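Local coordinates for DNR protein (Pseudomonas aeruginosa, PDB 2Z69) that senses nitric oxide as a transcriptional regulator of dissimilative nitrate respiration and probably binds DNA, here represented by its sensor domain, at residues Ala55-Ile60 against Ser109-Phe114. Residues are numbered along the deposited sequence; the frame is centred on the assembly and turned at random.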
loop_
_atom_site.group_PDB
_atom_site.type_symbol
_atom_site.label_atom_id
_atom_site.label_comp_id
_atom_site.label_asym_id
_atom_site.label_seq_id
_atom_site.Cartn_x
_atom_site.Cartn_y
_atom_site.Cartn_z
ATOM N N ALA B 55 -14.194 11.586 -1.942
ATOM C CA ALA B 55 -14.832 10.976 -0.778
ATOM C C ALA B 55 -15.072 9.492 -0.975
ATOM O O ALA B 55 -15.188 9.040 -2.106
ATOM C CB ALA B 55 -16.139 11.669 -0.494
ATOM N N PHE B 56 -15.104 8.730 0.115
ATOM C CA PHE B 56 -15.651 7.375 0.071
ATOM C C PHE B 56 -16.886 7.311 0.981
ATOM O O PHE B 56 -17.168 8.280 1.690
ATOM C CB PHE B 56 -14.610 6.334 0.475
ATOM C CG PHE B 56 -14.192 6.415 1.900
ATOM C CD1 PHE B 56 -13.309 7.420 2.331
ATOM C CD2 PHE B 56 -14.624 5.459 2.820
ATOM C CE1 PHE B 56 -12.900 7.493 3.655
ATOM C CE2 PHE B 56 -14.228 5.524 4.159
ATOM C CZ PHE B 56 -13.353 6.529 4.575
ATOM N N TYR B 57 -17.587 6.175 0.946
ATOM C CA TYR B 57 -18.929 6.050 1.488
ATOM C C TYR B 57 -19.071 4.845 2.427
ATOM O O TYR B 57 -18.489 3.793 2.205
ATOM C CB TYR B 57 -19.940 5.941 0.355
ATOM C CG TYR B 57 -19.994 7.219 -0.433
ATOM C CD1 TYR B 57 -19.033 7.512 -1.408
ATOM C CD2 TYR B 57 -20.961 8.177 -0.138
ATOM C CE1 TYR B 57 -19.065 8.751 -2.094
ATOM C CE2 TYR B 57 -20.982 9.391 -0.786
ATOM C CZ TYR B 57 -20.059 9.659 -1.776
ATOM O OH TYR B 57 -20.143 10.897 -2.414
ATOM N N TYR B 58 -19.817 5.045 3.509
ATOM C CA TYR B 58 -20.334 3.927 4.276
ATOM C C TYR B 58 -21.838 3.838 4.014
ATOM O O TYR B 58 -22.561 4.842 4.129
ATOM C CB TYR B 58 -20.058 4.153 5.743
ATOM C CG TYR B 58 -20.607 3.093 6.652
ATOM C CD1 TYR B 58 -21.846 3.275 7.256
ATOM C CD2 TYR B 58 -19.904 1.922 6.897
ATOM C CE1 TYR B 58 -22.386 2.342 8.096
ATOM C CE2 TYR B 58 -20.434 0.946 7.776
ATOM C CZ TYR B 58 -21.684 1.187 8.358
ATOM O OH TYR B 58 -22.272 0.302 9.180
ATOM N N LEU B 59 -22.308 2.647 3.659
ATOM C CA LEU B 59 -23.731 2.444 3.352
ATOM C C LEU B 59 -24.489 2.066 4.632
ATOM O O LEU B 59 -24.401 0.936 5.133
ATOM C CB LEU B 59 -23.884 1.359 2.244
ATOM C CG LEU B 59 -25.237 1.077 1.600
ATOM C CD1 LEU B 59 -25.914 2.335 1.114
ATOM C CD2 LEU B 59 -25.070 0.058 0.465
ATOM N N ILE B 60 -25.238 3.024 5.172
ATOM C CA ILE B 60 -25.976 2.774 6.412
ATOM C C ILE B 60 -27.107 1.794 6.088
ATOM O O ILE B 60 -27.208 0.747 6.700
ATOM C CB ILE B 60 -26.529 4.072 7.051
ATOM C CG1 ILE B 60 -25.391 5.069 7.350
ATOM C CG2 ILE B 60 -27.367 3.757 8.304
ATOM C CD1 ILE B 60 -25.850 6.526 7.166
ATOM N N SER B 109 -31.684 4.548 -0.211
ATOM C CA SER B 109 -30.474 4.256 0.559
ATOM C C SER B 109 -30.059 5.473 1.381
ATOM O O SER B 109 -30.423 6.619 1.061
ATOM C CB SER B 109 -29.324 3.841 -0.418
ATOM O OG SER B 109 -29.696 2.688 -1.189
ATOM N N GLN B 110 -29.278 5.229 2.429
ATOM C CA GLN B 110 -28.731 6.304 3.216
ATOM C C GLN B 110 -27.256 6.020 3.457
ATOM O O GLN B 110 -26.878 4.889 3.755
ATOM C CB GLN B 110 -29.491 6.470 4.557
ATOM C CG GLN B 110 -29.093 7.740 5.273
ATOM C CD GLN B 110 -29.945 8.053 6.488
ATOM O OE1 GLN B 110 -29.993 7.272 7.422
ATOM N NE2 GLN B 110 -30.607 9.208 6.482
ATOM N N LEU B 111 -26.430 7.057 3.350
ATOM C CA LEU B 111 -24.978 6.890 3.472
ATOM C C LEU B 111 -24.334 7.950 4.322
ATOM O O LEU B 111 -24.938 9.000 4.549
ATOM C CB LEU B 111 -24.290 6.892 2.094
ATOM C CG LEU B 111 -24.979 6.030 1.036
ATOM C CD1 LEU B 111 -25.608 6.990 0.013
ATOM C CD2 LEU B 111 -24.004 5.148 0.334
ATOM N N PHE B 112 -23.112 7.650 4.787
ATOM C CA PHE B 112 -22.164 8.626 5.289
ATOM C C PHE B 112 -21.154 8.844 4.191
ATOM O O PHE B 112 -20.633 7.874 3.659
ATOM C CB PHE B 112 -21.422 8.059 6.495
ATOM C CG PHE B 112 -22.216 8.072 7.763
ATOM C CD1 PHE B 112 -22.221 6.957 8.593
ATOM C CD2 PHE B 112 -22.936 9.207 8.143
ATOM C CE1 PHE B 112 -22.933 6.948 9.796
ATOM C CE2 PHE B 112 -23.655 9.223 9.353
ATOM C CZ PHE B 112 -23.647 8.088 10.188
ATOM N N ARG B 113 -20.886 10.093 3.828
ATOM C CA ARG B 113 -19.831 10.424 2.864
ATOM C C ARG B 113 -18.643 10.927 3.650
ATOM O O ARG B 113 -18.732 11.987 4.281
ATOM C CB ARG B 113 -20.273 11.550 1.941
ATOM C CG ARG B 113 -19.130 12.258 1.221
ATOM C CD ARG B 113 -19.598 13.099 -0.010
ATOM N NE ARG B 113 -20.606 14.055 0.395
ATOM C CZ ARG B 113 -21.826 14.174 -0.117
ATOM N NH1 ARG B 113 -22.245 13.421 -1.133
ATOM N NH2 ARG B 113 -22.623 15.092 0.390
ATOM N N PHE B 114 -17.536 10.195 3.625
ATOM C CA PHE B 114 -16.335 10.627 4.331
ATOM C C PHE B 114 -15.340 11.238 3.361
ATOM O O PHE B 114 -15.105 10.693 2.297
ATOM C CB PHE B 114 -15.689 9.439 5.001
ATOM C CG PHE B 114 -16.536 8.791 6.038
ATOM C CD1 PHE B 114 -17.213 7.617 5.768
ATOM C CD2 PHE B 114 -16.644 9.331 7.294
ATOM C CE1 PHE B 114 -17.967 6.998 6.733
ATOM C CE2 PHE B 114 -17.412 8.712 8.257
ATOM C CZ PHE B 114 -18.072 7.545 7.966
#
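Tyr-57 and Arg-113 face each other as a non-hydrogen-bonded pair of two antiparallel strands, and their side chains run alongside each other in the same direction. Arg-113 CB lies 3.5 Å from Tyr-57 CE2. Arg-113 CG touches Ala-55 CB at 3.5 Å and also reaches the tyrosine ring at CE2. Arg-113 CD comes to 3.3 Å from Tyr-57 OH, which sits in the guanidinium plane at its edge. Ring and guanidinium are almost perpendicular, at 89°. With CG anti to the backbone N (chi1 161°), the arginine runs out beside the tyrosine ring before bending at chi3. NE forms a salt bridge with Asp-36, at the start of the neighbouring strand 36-40.

On the face carrying Tyr-57 and Arg-113, Leu-59 CD1 presses on Leu-111 CD2 at 3.5 Å, a tight contact. The face of Phe-56, Tyr-58, Phe-112 and Phe-114 is aromatic. Phe-114 CB lies over one face of the Phe-56 ring, off centre toward the rim, in a CH-pi contact; the two rings barely overlap. Tyr-58 CB meets the edge of the Phe-114 ring, and its own ring runs beside Phe-112. Ile-60 CD1 sits over the centre of the Phe-112 ring in a CH-pi contact, 3.8 Å from the centroid.

Paired backbone hydrogen bonds join Phe-56 to Phe-114 and Tyr-58 to Phe-112. A further one runs from Ile-60 N to Gln-110 O at 2.9 Å, where the chain turns a corner. Leu-13 and Leu-14 of helix 6-14 pack on the aromatic face. These are the two central strands of one antiparallel sheet in the beta barrel of a cyclic nucleotide-binding-type domain, the fold of CRP-family sensor domains.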